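Local coordinates for hypothetical protein (Pseudomonas aeruginosa, PDB 2H1T) that is of unknown biochemical function but belongs to a putative glycolipid-binding family and may take part in glycolipid metabolism, at residues W86-G89 and D90-L94; L79-G82 and R83-Q87; R53-A56 and D57-R61; S108-T111 and N112-I116; L171-E174 and Q175-I179. All blocks are in the same frame, centred on the assembly; numbering follows the deposited sequence.

Along the chain the order is contact 3, 2, 1, 4, 5. In the six-stranded antiparallel sheet, contact 3 turns between inner strands 45-54 and 60-69, contact 2 between 72-80 and outermost strand 86-88, and contact 1 leaves 86-88 for a loop. Contacts 1 and 2 share W86 and Q87, their centres about 9 Å apart. Contact 5 turns between strands 167-172 and 178-181 of the mixed sheet, about 32 Å from contact 1 between centres. Contact 4, the start of helix 113-119 and the residues before it, ties the sheets together: F110 and F114 pack on W54 of contact 3, and T113 OG1 bonds to G176 O of contact 5. Contacts 4 and 5 also meet the second subunit.

Contact 1: residues W86-G89 and D90-L94; sequences WQDG and DGEAL
D88 turns its carboxylate back over the residues that follow it, and OD1 accepts a hydrogen bond from E92 N at 2.7 Å, met from 37° above the carboxylate plane; D90 N adds a weak bond to the same oxygen. The first torsion of D88 makes this possible: CG sits between the backbone N and the carbonyl carbon (chi1 68°), which brings the acid over the type I turn D88-G91. That turn is closed by G91 N bonding to D88 O at 2.9 Å. Two further backbone bonds, D88 N to E92 O and L94 N to W86 O, flank the Q87-A93 bridge. The close-packed side belongs to L94, whose CD1 lies 3.6 Å from Q87 C and whose CB meets CB of W86 at 4.2 Å. The turn itself is exposed: the carboxylates of D88 and D90 form a like-charged pair there, probably eased by a water that donates weakly to OD2 of each. Another water links W86 N to L94 O. Strand 86-88 is the outermost strand of the six-stranded sheet within this chain, and its inner neighbour, strand 72-80, packs L78 against W86 and L94, while W86 NE1 bonds to C100 O.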
loop_
_atom_site.group_PDB
_atom_site.type_symbol
_atom_site.label_atom_id
_atom_site.label_comp_id
_atom_site.label_asym_id
_atom_site.label_seq_id
_atom_site.Cartn_x
_atom_site.Cartn_y
_atom_site.Cartn_z
ATOM N N TRP A 86 30.202 -9.385 1.751
ATOM C CA TRP A 86 29.189 -8.367 2.003
ATOM C C TRP A 86 29.507 -7.502 3.154
ATOM O O TRP A 86 30.198 -7.902 4.100
ATOM C CB TRP A 86 27.866 -9.049 2.279
ATOM C CG TRP A 86 27.352 -9.781 1.058
ATOM C CD1 TRP A 86 27.844 -10.949 0.535
ATOM C CD2 TRP A 86 26.307 -9.352 0.184
ATOM N NE1 TRP A 86 27.119 -11.294 -0.579
ATOM C CE2 TRP A 86 26.192 -10.315 -0.833
ATOM C CE3 TRP A 86 25.457 -8.241 0.155
ATOM C CZ2 TRP A 86 25.261 -10.196 -1.860
ATOM C CZ3 TRP A 86 24.501 -8.146 -0.851
ATOM C CH2 TRP A 86 24.423 -9.119 -1.845
ATOM N N GLN A 87 28.948 -6.303 3.133
ATOM C CA GLN A 87 29.011 -5.496 4.329
ATOM C C GLN A 87 27.852 -4.563 4.391
ATOM O O GLN A 87 27.133 -4.378 3.399
ATOM C CB GLN A 87 30.315 -4.753 4.430
ATOM C CG GLN A 87 30.624 -3.834 3.316
ATOM C CD GLN A 87 32.049 -3.331 3.429
ATOM O OE1 GLN A 87 32.277 -2.167 3.720
ATOM N NE2 GLN A 87 33.012 -4.224 3.252
ATOM N N ASP A 88 27.639 -4.008 5.575
ATOM C CA ASP A 88 26.554 -3.050 5.771
ATOM C C ASP A 88 26.982 -1.667 5.358
ATOM O O ASP A 88 28.148 -1.452 5.028
ATOM C CB ASP A 88 26.006 -3.078 7.216
ATOM C CG ASP A 88 27.006 -2.555 8.287
ATOM O OD1 ASP A 88 28.082 -2.000 7.968
ATOM O OD2 ASP A 88 26.706 -2.727 9.497
ATOM N N GLY A 89 26.051 -0.714 5.420
ATOM C CA GLY A 89 26.359 0.682 5.098
ATOM C C GLY A 89 27.388 1.354 5.994
ATOM O O GLY A 89 27.952 2.375 5.627
ATOM N N ASP A 90 27.647 0.784 7.167
ATOM C CA ASP A 90 28.696 1.290 8.051
ATOM C C ASP A 90 30.034 0.641 7.770
ATOM O O ASP A 90 31.013 0.921 8.463
ATOM C CB ASP A 90 28.353 1.013 9.508
ATOM C CG ASP A 90 27.048 1.641 9.930
ATOM O OD1 ASP A 90 26.611 2.630 9.280
ATOM O OD2 ASP A 90 26.467 1.137 10.918
ATOM N N GLY A 91 30.083 -0.240 6.777
ATOM C CA GLY A 91 31.338 -0.865 6.399
ATOM C C GLY A 91 31.717 -2.034 7.286
ATOM O O GLY A 91 32.830 -2.545 7.187
ATOM N N GLU A 92 30.779 -2.479 8.126
ATOM C CA GLU A 92 30.971 -3.679 8.940
ATOM C C GLU A 92 30.736 -4.920 8.081
ATOM O O GLU A 92 29.695 -5.024 7.418
ATOM C CB GLU A 92 29.981 -3.686 10.101
ATOM C CG GLU A 92 30.014 -2.429 10.966
ATOM C CD GLU A 92 31.306 -2.307 11.762
ATOM O OE1 GLU A 92 31.386 -2.941 12.834
ATOM O OE2 GLU A 92 32.234 -1.576 11.327
ATOM N N ALA A 93 31.692 -5.851 8.103
ATOM C CA ALA A 93 31.607 -7.077 7.327
ATOM C C ALA A 93 30.426 -7.938 7.826
ATOM O O ALA A 93 30.114 -7.928 9.014
ATOM C CB ALA A 93 32.899 -7.854 7.408
ATOM N N LEU A 94 29.794 -8.653 6.902
ATOM C CA LEU A 94 28.680 -9.538 7.193
ATOM C C LEU A 94 29.056 -10.944 6.727
ATOM O O LEU A 94 28.605 -11.385 5.660
ATOM C CB LEU A 94 27.435 -9.072 6.452
ATOM C CG LEU A 94 26.923 -7.678 6.844
ATOM C CD1 LEU A 94 25.851 -7.213 5.883
ATOM C CD2 LEU A 94 26.375 -7.630 8.265
HETATM O O HOH W 1 29.921 -11.603 3.357
HETATM O O HOH W 2 24.595 -0.423 9.624
#

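Contact 2: residues L79-G82 and R83-Q87; sequences LADG and RGHWQ
D81 reaches across the hairpin turn to R83 and H85, and its atoms can be followed outward. CB comes within 3.7 Å of R83 NH2. D81 CG lies 3.4 Å from H85 ND1, at the edge of the imidazole and near its plane. OD1 is gripped by two backbone donors, R83 N at 2.9 Å and H85 N at 3.0 Å, which arrive from opposite faces of the carboxylate. OD2 accepts a hydrogen bond from H85 ND1 on its syn side at 2.7 Å. The same OD2 stands over the centre of the R83 guanidinium, 3.3 Å above its plane, so that salt bridge is one of charges only. On the strands, CB of A80 lies over the face of the W86 six-membered ring, a CH-pi contact 3.5 Å from the centroid and almost on its normal. Strands 72-80 and 86-88 pair antiparallel here; on the other side of 72-80, R61 of strand 60-69 bonds through NE to A80 O, and H59, just before that strand, through ND1 to G82 O.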
loop_
_atom_site.group_PDB
_atom_site.type_symbol
_atom_site.label_atom_id
_atom_site.label_comp_id
_atom_site.label_asym_id
_atom_site.label_seq_id
_atom_site.Cartn_x
_atom_site.Cartn_y
_atom_site.Cartn_z
ATOM N N LEU A 79 26.307 -3.579 0.896
ATOM C CA LEU A 79 27.342 -3.488 -0.123
ATOM C C LEU A 79 27.903 -4.897 -0.344
ATOM O O LEU A 79 28.058 -5.660 0.587
ATOM C CB LEU A 79 28.454 -2.493 0.265
ATOM C CG LEU A 79 28.207 -0.977 0.084
ATOM C CD1 LEU A 79 29.308 -0.132 0.744
ATOM C CD2 LEU A 79 28.075 -0.522 -1.379
ATOM N N ALA A 80 28.177 -5.235 -1.599
ATOM C CA ALA A 80 28.781 -6.520 -1.961
ATOM C C ALA A 80 29.954 -6.257 -2.908
ATOM O O ALA A 80 29.868 -5.393 -3.765
ATOM C CB ALA A 80 27.776 -7.442 -2.635
ATOM N N ASP A 81 31.030 -7.030 -2.779
ATOM C CA ASP A 81 32.202 -6.809 -3.654
ATOM C C ASP A 81 32.133 -7.449 -5.046
ATOM O O ASP A 81 33.054 -7.260 -5.858
ATOM C CB ASP A 81 33.515 -7.158 -2.938
ATOM C CG ASP A 81 33.693 -8.630 -2.662
ATOM O OD1 ASP A 81 32.776 -9.423 -2.893
ATOM O OD2 ASP A 81 34.816 -8.999 -2.254
ATOM N N GLY A 82 31.036 -8.163 -5.330
ATOM C CA GLY A 82 30.876 -8.943 -6.564
ATOM C C GLY A 82 31.571 -10.311 -6.543
ATOM O O GLY A 82 31.527 -11.066 -7.547
ATOM N N ARG A 83 32.253 -10.610 -5.433
ATOM C CA ARG A 83 32.978 -11.864 -5.278
ATOM C C ARG A 83 32.558 -12.631 -4.041
ATOM O O ARG A 83 33.298 -13.532 -3.602
ATOM C CB ARG A 83 34.480 -11.591 -5.248
ATOM C CG ARG A 83 34.962 -10.892 -6.482
ATOM C CD ARG A 83 36.389 -10.431 -6.340
ATOM N NE ARG A 83 36.395 -9.082 -5.794
ATOM C CZ ARG A 83 37.063 -8.672 -4.709
ATOM N NH1 ARG A 83 37.834 -9.489 -4.004
ATOM N NH2 ARG A 83 36.976 -7.409 -4.347
ATOM N N GLY A 84 31.380 -12.286 -3.491
ATOM C CA GLY A 84 30.747 -13.028 -2.410
ATOM C C GLY A 84 30.954 -12.470 -0.996
ATOM O O GLY A 84 30.642 -13.159 -0.023
ATOM N N HIS A 85 31.459 -11.235 -0.886
ATOM C CA HIS A 85 31.757 -10.625 0.424
ATOM C C HIS A 85 30.906 -9.396 0.627
ATOM O O HIS A 85 30.867 -8.498 -0.205
ATOM C CB HIS A 85 33.249 -10.293 0.573
ATOM C CG HIS A 85 34.135 -11.412 0.138
ATOM N ND1 HIS A 85 34.753 -11.433 -1.094
ATOM C CD2 HIS A 85 34.452 -12.579 0.739
ATOM C CE1 HIS A 85 35.420 -12.562 -1.230
ATOM N NE2 HIS A 85 35.266 -13.267 -0.125
ATOM N N TRP A 86 30.202 -9.385 1.751
ATOM C CA TRP A 86 29.189 -8.367 2.003
ATOM C C TRP A 86 29.507 -7.502 3.154
ATOM O O TRP A 86 30.198 -7.902 4.100
ATOM C CB TRP A 86 27.866 -9.049 2.279
ATOM C CG TRP A 86 27.352 -9.781 1.058
ATOM C CD1 TRP A 86 27.844 -10.949 0.535
ATOM C CD2 TRP A 86 26.307 -9.352 0.184
ATOM N NE1 TRP A 86 27.119 -11.294 -0.579
ATOM C CE2 TRP A 86 26.192 -10.315 -0.833
ATOM C CE3 TRP A 86 25.457 -8.241 0.155
ATOM C CZ2 TRP A 86 25.261 -10.196 -1.860
ATOM C CZ3 TRP A 86 24.501 -8.146 -0.851
ATOM C CH2 TRP A 86 24.423 -9.119 -1.845
ATOM N N GLN A 87 28.948 -6.303 3.133
ATOM C CA GLN A 87 29.011 -5.496 4.329
ATOM C C GLN A 87 27.852 -4.563 4.391
ATOM O O GLN A 87 27.133 -4.378 3.399
ATOM C CB GLN A 87 30.315 -4.753 4.430
ATOM C CG GLN A 87 30.624 -3.834 3.316
ATOM C CD GLN A 87 32.049 -3.331 3.429
ATOM O OE1 GLN A 87 32.277 -2.167 3.720
ATOM N NE2 GLN A 87 33.012 -4.224 3.252
#

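Contact 3: residues R53-A56 and D57-R61; sequences RWDA and DWHLR
The hairpin joining strands 45-54 and 60-69 turns through a type I beta turn from D55 to W58, closed by W58 N bonding to D55 O at 3.0 Å. D55 holds the turn from within: OD1 accepts hydrogen bonds from D57 N at 2.7 Å and H59 N at 2.9 Å, one donor on each face of the carboxylate, about 50° out of its plane. These bonds fix the rotation of the acid, while its OD2 accepts from a water that in turn makes a weak bond with R61 NH1. Further down the hairpin, R61 N to R53 O and D55 N to H59 O flank the non-hydrogen-bonded pair W54-L60. The indoles of W54 and W58 lie side by side and stack face to face, the W54 five-membered ring over the W58 six-membered ring with centroids 4.1 Å apart and planes at 20°. NE1 of W54 stands 3.5 Å above the centre of the W58 ring. A chi1 of 51° at W54 places its indole beside the turn, where W58 can lie against it. Helix 113-119 packs T113 and R117 against W58 and sets F114 edge-to-face with W54; strand 30-38 brings A31 to W54, and strand 72-80 receives R61 NE at A80 O.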
loop_
_atom_site.group_PDB
_atom_site.type_symbol
_atom_site.label_atom_id
_atom_site.label_comp_id
_atom_site.label_asym_id
_atom_site.label_seq_id
_atom_site.Cartn_x
_atom_site.Cartn_y
_atom_site.Cartn_z
ATOM N N ARG A 53 22.086 -1.926 -7.592
ATOM C CA ARG A 53 23.110 -1.539 -8.540
ATOM C C ARG A 53 24.045 -2.729 -8.703
ATOM O O ARG A 53 24.421 -3.371 -7.722
ATOM C CB ARG A 53 23.849 -0.288 -8.066
ATOM C CG ARG A 53 25.014 0.146 -8.965
ATOM C CD ARG A 53 25.707 1.455 -8.493
ATOM N NE ARG A 53 26.318 1.292 -7.173
ATOM C CZ ARG A 53 27.486 0.696 -6.946
ATOM N NH1 ARG A 53 28.194 0.190 -7.944
ATOM N NH2 ARG A 53 27.954 0.598 -5.713
ATOM N N TRP A 54 24.420 -3.016 -9.943
ATOM C CA TRP A 54 25.263 -4.200 -10.247
ATOM C C TRP A 54 26.372 -3.817 -11.192
ATOM O O TRP A 54 26.374 -2.691 -11.695
ATOM C CB TRP A 54 24.417 -5.308 -10.856
ATOM C CG TRP A 54 23.578 -4.891 -11.995
ATOM C CD1 TRP A 54 23.904 -4.959 -13.312
ATOM C CD2 TRP A 54 22.252 -4.331 -11.930
ATOM N NE1 TRP A 54 22.870 -4.486 -14.078
ATOM C CE2 TRP A 54 21.831 -4.124 -13.261
ATOM C CE3 TRP A 54 21.341 -4.080 -10.881
ATOM C CZ2 TRP A 54 20.571 -3.612 -13.578
ATOM C CZ3 TRP A 54 20.069 -3.589 -11.201
ATOM C CH2 TRP A 54 19.711 -3.327 -12.540
ATOM N N ASP A 55 27.338 -4.720 -11.399
ATOM C CA ASP A 55 28.436 -4.451 -12.320
ATOM C C ASP A 55 28.160 -4.895 -13.758
ATOM O O ASP A 55 27.049 -5.326 -14.084
ATOM C CB ASP A 55 29.744 -5.070 -11.793
ATOM C CG ASP A 55 29.736 -6.582 -11.819
ATOM O OD1 ASP A 55 28.883 -7.213 -12.497
ATOM O OD2 ASP A 55 30.630 -7.152 -11.175
ATOM N N ALA A 56 29.187 -4.800 -14.610
ATOM C CA ALA A 56 29.041 -5.149 -16.023
ATOM C C ALA A 56 28.637 -6.591 -16.206
ATOM O O ALA A 56 28.128 -6.944 -17.254
ATOM C CB ALA A 56 30.357 -4.896 -16.776
ATOM N N ASP A 57 28.881 -7.436 -15.200
ATOM C CA ASP A 57 28.613 -8.845 -15.326
ATOM C C ASP A 57 27.377 -9.283 -14.580
ATOM O O ASP A 57 27.108 -10.480 -14.466
ATOM C CB ASP A 57 29.837 -9.634 -14.884
ATOM C CG ASP A 57 31.038 -9.338 -15.753
ATOM O OD1 ASP A 57 30.906 -9.396 -16.990
ATOM O OD2 ASP A 57 32.109 -9.008 -15.216
ATOM N N TRP A 58 26.583 -8.289 -14.167
ATOM C CA TRP A 58 25.349 -8.482 -13.413
ATOM C C TRP A 58 25.567 -9.058 -12.009
ATOM O O TRP A 58 24.657 -9.672 -11.457
ATOM C CB TRP A 58 24.341 -9.309 -14.230
ATOM C CG TRP A 58 23.670 -8.515 -15.282
ATOM C CD1 TRP A 58 24.174 -8.188 -16.506
ATOM C CD2 TRP A 58 22.364 -7.923 -15.212
ATOM N NE1 TRP A 58 23.256 -7.443 -17.212
ATOM C CE2 TRP A 58 22.140 -7.257 -16.436
ATOM C CE3 TRP A 58 21.362 -7.887 -14.237
ATOM C CZ2 TRP A 58 20.952 -6.553 -16.701
ATOM C CZ3 TRP A 58 20.199 -7.183 -14.501
ATOM C CH2 TRP A 58 20.001 -6.540 -15.729
ATOM N N HIS A 59 26.768 -8.863 -11.447
ATOM C CA HIS A 59 26.987 -9.081 -10.009
ATOM C C HIS A 59 26.476 -7.888 -9.209
ATOM O O HIS A 59 26.877 -6.764 -9.451
ATOM C CB HIS A 59 28.455 -9.261 -9.681
ATOM C CG HIS A 59 29.096 -10.441 -10.324
ATOM N ND1 HIS A 59 29.982 -11.258 -9.651
ATOM C CD2 HIS A 59 28.994 -10.946 -11.576
ATOM C CE1 HIS A 59 30.388 -12.225 -10.459
ATOM N NE2 HIS A 59 29.814 -12.054 -11.637
ATOM N N LEU A 60 25.670 -8.142 -8.185
ATOM C CA LEU A 60 25.199 -7.109 -7.314
ATOM C C LEU A 60 26.356 -6.423 -6.568
ATOM O O LEU A 60 27.215 -7.107 -6.009
ATOM C CB LEU A 60 24.216 -7.663 -6.281
ATOM C CG LEU A 60 23.470 -6.548 -5.555
ATOM C CD1 LEU A 60 22.346 -5.960 -6.383
ATOM C CD2 LEU A 60 22.936 -7.070 -4.302
ATOM N N ARG A 61 26.373 -5.089 -6.582
ATOM C CA ARG A 61 27.365 -4.287 -5.831
ATOM C C ARG A 61 26.733 -3.492 -4.690
ATOM O O ARG A 61 27.375 -3.297 -3.640
ATOM C CB ARG A 61 28.186 -3.372 -6.776
ATOM C CG ARG A 61 28.947 -4.138 -7.901
ATOM C CD ARG A 61 29.902 -5.278 -7.327
ATOM N NE ARG A 61 30.726 -4.694 -6.256
ATOM C CZ ARG A 61 31.870 -4.016 -6.428
ATOM N NH1 ARG A 61 32.387 -3.826 -7.622
ATOM N NH2 ARG A 61 32.487 -3.490 -5.373
HETATM O O HOH W 3 32.511 -5.715 -9.986
#

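Contact 4: residues S108-T111 and N112-I116; sequences SPFT and NTFPI
The backbone from P109 onward coils through successive i to i+3 bonds, T113 N to F110 O at 3.0 Å and F114 N to T111 O at 3.2 Å, with a long, weak one from N112 N to P109 O before them. This is the lead-in to helix 113-119, and it opens with an ST turn in which S108 OG accepts a hydrogen bond from F110 N at 3.1 Å. The polar end of S108 is also bonded to E22. Of the side chains, F110 and F114 carry the contact: they form an offset edge-to-face pair, the edge of F114 toward the face of F110, with centroids 5.2 Å apart and planes at 74°, and CE2 of F110 touches CE2 of F114 at 3.6 Å. F110 CG lies opposite the backbone N (chi1 176°), and the end of its ring comes back toward F114. CD2 of F114 also rests 3.4 Å from T111 O, which lies near the plane of that ring. All the touching residues are buried: strand 45-54 presents Y50, L52 and W54 to F110, V178 of strand 178-181 meets P109 and N112, and W10 of the second subunit packs on P109 and F110. The residues before the helix therefore touch strands of both sheets and the dimer partner. T113 OG1, bonded to G176 O, also accepts from a water at 2.7 Å that donates to P109 O as well.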
loop_
_atom_site.group_PDB
_atom_site.type_symbol
_atom_site.label_atom_id
_atom_site.label_comp_id
_atom_site.label_asym_id
_atom_site.label_seq_id
_atom_site.Cartn_x
_atom_site.Cartn_y
_atom_site.Cartn_z
ATOM N N SER A 108 9.161 -10.280 -5.257
ATOM C CA SER A 108 9.485 -9.647 -6.544
ATOM C C SER A 108 10.052 -10.614 -7.552
ATOM O O SER A 108 11.068 -11.259 -7.312
ATOM C CB SER A 108 10.443 -8.476 -6.398
ATOM O OG SER A 108 10.837 -7.952 -7.668
ATOM N N PRO A 109 9.456 -10.643 -8.749
ATOM C CA PRO A 109 10.073 -11.519 -9.755
ATOM C C PRO A 109 11.221 -10.832 -10.506
ATOM O O PRO A 109 11.911 -11.455 -11.358
ATOM C CB PRO A 109 8.896 -11.824 -10.676
ATOM C CG PRO A 109 8.125 -10.602 -10.658
ATOM C CD PRO A 109 8.216 -10.029 -9.256
ATOM N N PHE A 110 11.471 -9.569 -10.178
ATOM C CA PHE A 110 12.647 -8.883 -10.767
ATOM C C PHE A 110 13.928 -9.653 -10.534
ATOM O O PHE A 110 14.726 -9.851 -11.471
ATOM C CB PHE A 110 12.840 -7.465 -10.255
ATOM C CG PHE A 110 14.090 -6.795 -10.788
ATOM C CD1 PHE A 110 14.368 -6.770 -12.171
ATOM C CD2 PHE A 110 14.957 -6.184 -9.950
ATOM C CE1 PHE A 110 15.507 -6.167 -12.676
ATOM C CE2 PHE A 110 16.107 -5.580 -10.459
ATOM C CZ PHE A 110 16.379 -5.574 -11.812
ATOM N N THR A 111 14.127 -10.100 -9.296
ATOM C CA THR A 111 15.439 -10.597 -8.915
ATOM C C THR A 111 15.858 -11.912 -9.576
ATOM O O THR A 111 17.031 -12.235 -9.611
ATOM C CB THR A 111 15.599 -10.664 -7.377
ATOM O OG1 THR A 111 14.560 -11.470 -6.783
ATOM C CG2 THR A 111 15.566 -9.248 -6.803
ATOM N N ASN A 112 14.908 -12.623 -10.182
ATOM C CA ASN A 112 15.224 -13.818 -10.965
ATOM C C ASN A 112 16.112 -13.485 -12.182
ATOM O O ASN A 112 16.793 -14.344 -12.724
ATOM C CB ASN A 112 13.938 -14.477 -11.435
ATOM C CG ASN A 112 13.103 -15.045 -10.294
ATOM O OD1 ASN A 112 12.169 -14.400 -9.807
ATOM N ND2 ASN A 112 13.487 -16.192 -9.816
ATOM N N THR A 113 16.098 -12.222 -12.590
ATOM C CA THR A 113 16.913 -11.770 -13.714
ATOM C C THR A 113 18.404 -11.857 -13.433
ATOM O O THR A 113 19.180 -12.178 -14.328
ATOM C CB THR A 113 16.500 -10.349 -14.095
ATOM O OG1 THR A 113 15.154 -10.397 -14.546
ATOM C CG2 THR A 113 17.361 -9.778 -15.221
ATOM N N PHE A 114 18.799 -11.732 -12.176
ATOM C CA PHE A 114 20.234 -11.705 -11.846
ATOM C C PHE A 114 20.941 -12.991 -12.197
ATOM O O PHE A 114 21.905 -12.930 -12.970
ATOM C CB PHE A 114 20.469 -11.245 -10.404
ATOM C CG PHE A 114 20.142 -9.783 -10.214
ATOM C CD1 PHE A 114 20.999 -8.797 -10.721
ATOM C CD2 PHE A 114 18.955 -9.382 -9.632
ATOM C CE1 PHE A 114 20.712 -7.441 -10.587
ATOM C CE2 PHE A 114 18.646 -8.011 -9.520
ATOM C CZ PHE A 114 19.508 -7.050 -10.011
ATOM N N PRO A 115 20.492 -14.150 -11.639
ATOM C CA PRO A 115 21.199 -15.376 -12.025
ATOM C C PRO A 115 21.135 -15.648 -13.522
ATOM O O PRO A 115 22.123 -16.091 -14.102
ATOM C CB PRO A 115 20.511 -16.469 -11.207
ATOM C CG PRO A 115 19.901 -15.743 -10.037
ATOM C CD PRO A 115 19.485 -14.402 -10.604
ATOM N N ILE A 116 19.996 -15.325 -14.146
ATOM C CA ILE A 116 19.846 -15.519 -15.578
ATOM C C ILE A 116 20.895 -14.742 -16.358
ATOM O O ILE A 116 21.545 -15.290 -17.223
ATOM C CB ILE A 116 18.426 -15.180 -16.041
ATOM C CG1 ILE A 116 17.470 -16.250 -15.502
ATOM C CG2 ILE A 116 18.296 -15.202 -17.580
ATOM C CD1 ILE A 116 16.020 -15.789 -15.469
HETATM O O HOH W 4 12.511 -10.374 -13.795
#

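Contact 5: residues L171-E174 and Q175-I179; sequences LVDE and QGLVI
Q175 N and L177 N hold D173 OD1 from above and below its carboxylate plane, each bond 2.9 Å long and about 48° out of that plane. D173 O meanwhile accepts a hydrogen bond from G176 N at 2.8 Å, closing a type I turn from D173 to G176. The acid lies over the turn and alongside L177, its OD2 3.6 Å from L177 CB, a position set by the D173 chi1 of 66°. A water bonds both this OD2 and Q175 OE1. The turn ends the antiparallel hairpin of strands 167-172 and 178-181, where D173 N to L177 O and I179 N to L171 O (2.7 Å) flank the V172-V178 pair. CG1 of V172 meets CG2 of V178 at 4.2 Å on one face; on the opposite side of the strand, L171 CD2 meets I179 CB at 4.1 Å. Further out, R187 forms a salt bridge with D173 OD2, R117 bonds to Q175 O, and W10 NE1 of the second subunit bonds to V178 O.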
loop_
_atom_site.group_PDB
_atom_site.type_symbol
_atom_site.label_atom_id
_atom_site.label_comp_id
_atom_site.label_asym_id
_atom_site.label_seq_id
_atom_site.Cartn_x
_atom_site.Cartn_y
_atom_site.Cartn_z
ATOM N N LEU A 171 8.857 -17.848 -17.430
ATOM C CA LEU A 171 8.893 -17.368 -18.799
ATOM C C LEU A 171 9.502 -15.946 -18.742
ATOM O O LEU A 171 8.993 -15.073 -18.021
ATOM C CB LEU A 171 7.487 -17.308 -19.393
ATOM C CG LEU A 171 7.399 -16.807 -20.819
ATOM C CD1 LEU A 171 7.908 -17.825 -21.850
ATOM C CD2 LEU A 171 5.963 -16.401 -21.168
ATOM N N VAL A 172 10.591 -15.753 -19.474
ATOM C CA VAL A 172 11.351 -14.525 -19.485
ATOM C C VAL A 172 11.480 -13.977 -20.913
ATOM O O VAL A 172 11.318 -14.702 -21.902
ATOM C CB VAL A 172 12.742 -14.689 -18.820
ATOM C CG1 VAL A 172 12.555 -15.277 -17.430
ATOM C CG2 VAL A 172 13.691 -15.624 -19.632
ATOM N N ASP A 173 11.755 -12.684 -20.995
ATOM C CA ASP A 173 11.963 -12.042 -22.290
ATOM C C ASP A 173 13.418 -12.081 -22.636
ATOM O O ASP A 173 14.236 -12.639 -21.903
ATOM C CB ASP A 173 11.388 -10.608 -22.298
ATOM C CG ASP A 173 12.112 -9.654 -21.379
ATOM O OD1 ASP A 173 13.269 -9.918 -20.961
ATOM O OD2 ASP A 173 11.491 -8.607 -21.067
ATOM N N GLU A 174 13.761 -11.487 -23.771
ATOM C CA GLU A 174 15.121 -11.545 -24.250
ATOM C C GLU A 174 16.143 -10.847 -23.397
ATOM O O GLU A 174 17.327 -11.117 -23.553
ATOM C CB GLU A 174 15.204 -10.983 -25.647
ATOM C CG GLU A 174 14.281 -11.674 -26.620
ATOM C CD GLU A 174 13.033 -10.852 -26.882
ATOM O OE1 GLU A 174 12.270 -10.637 -25.896
ATOM O OE2 GLU A 174 12.851 -10.417 -28.073
ATOM N N GLN A 175 15.718 -9.968 -22.495
ATOM C CA GLN A 175 16.631 -9.366 -21.536
ATOM C C GLN A 175 16.649 -10.122 -20.195
ATOM O O GLN A 175 17.342 -9.741 -19.246
ATOM C CB GLN A 175 16.281 -7.881 -21.343
ATOM C CG GLN A 175 16.557 -6.989 -22.580
ATOM C CD GLN A 175 15.552 -7.203 -23.708
ATOM O OE1 GLN A 175 14.342 -7.302 -23.448
ATOM N NE2 GLN A 175 16.051 -7.310 -24.985
ATOM N N GLY A 176 15.854 -11.183 -20.094
ATOM C CA GLY A 176 15.866 -12.007 -18.896
ATOM C C GLY A 176 14.904 -11.503 -17.850
ATOM O O GLY A 176 14.911 -11.976 -16.730
ATOM N N LEU A 177 14.053 -10.544 -18.225
ATOM C CA LEU A 177 13.000 -10.087 -17.347
ATOM C C LEU A 177 11.811 -11.048 -17.393
ATOM O O LEU A 177 11.341 -11.430 -18.451
ATOM C CB LEU A 177 12.561 -8.648 -17.657
ATOM C CG LEU A 177 13.471 -7.458 -17.378
ATOM C CD1 LEU A 177 13.727 -7.290 -15.851
ATOM C CD2 LEU A 177 14.757 -7.467 -18.163
ATOM N N VAL A 178 11.312 -11.380 -16.214
ATOM C CA VAL A 178 10.191 -12.262 -16.062
ATOM C C VAL A 178 8.918 -11.674 -16.712
ATOM O O VAL A 178 8.505 -10.517 -16.428
ATOM C CB VAL A 178 9.937 -12.618 -14.559
ATOM C CG1 VAL A 178 8.644 -13.362 -14.392
ATOM C CG2 VAL A 178 11.076 -13.417 -13.969
ATOM N N ILE A 179 8.323 -12.467 -17.586
ATOM C CA ILE A 179 6.966 -12.227 -18.092
ATOM C C ILE A 179 5.945 -12.881 -17.145
ATOM O O ILE A 179 5.072 -12.197 -16.573
ATOM C CB ILE A 179 6.810 -12.765 -19.576
ATOM C CG1 ILE A 179 7.839 -12.090 -20.479
ATOM C CG2 ILE A 179 5.387 -12.457 -20.173
ATOM C CD1 ILE A 179 7.833 -12.619 -21.930
HETATM O O HOH W 5 12.841 -6.301 -21.745
#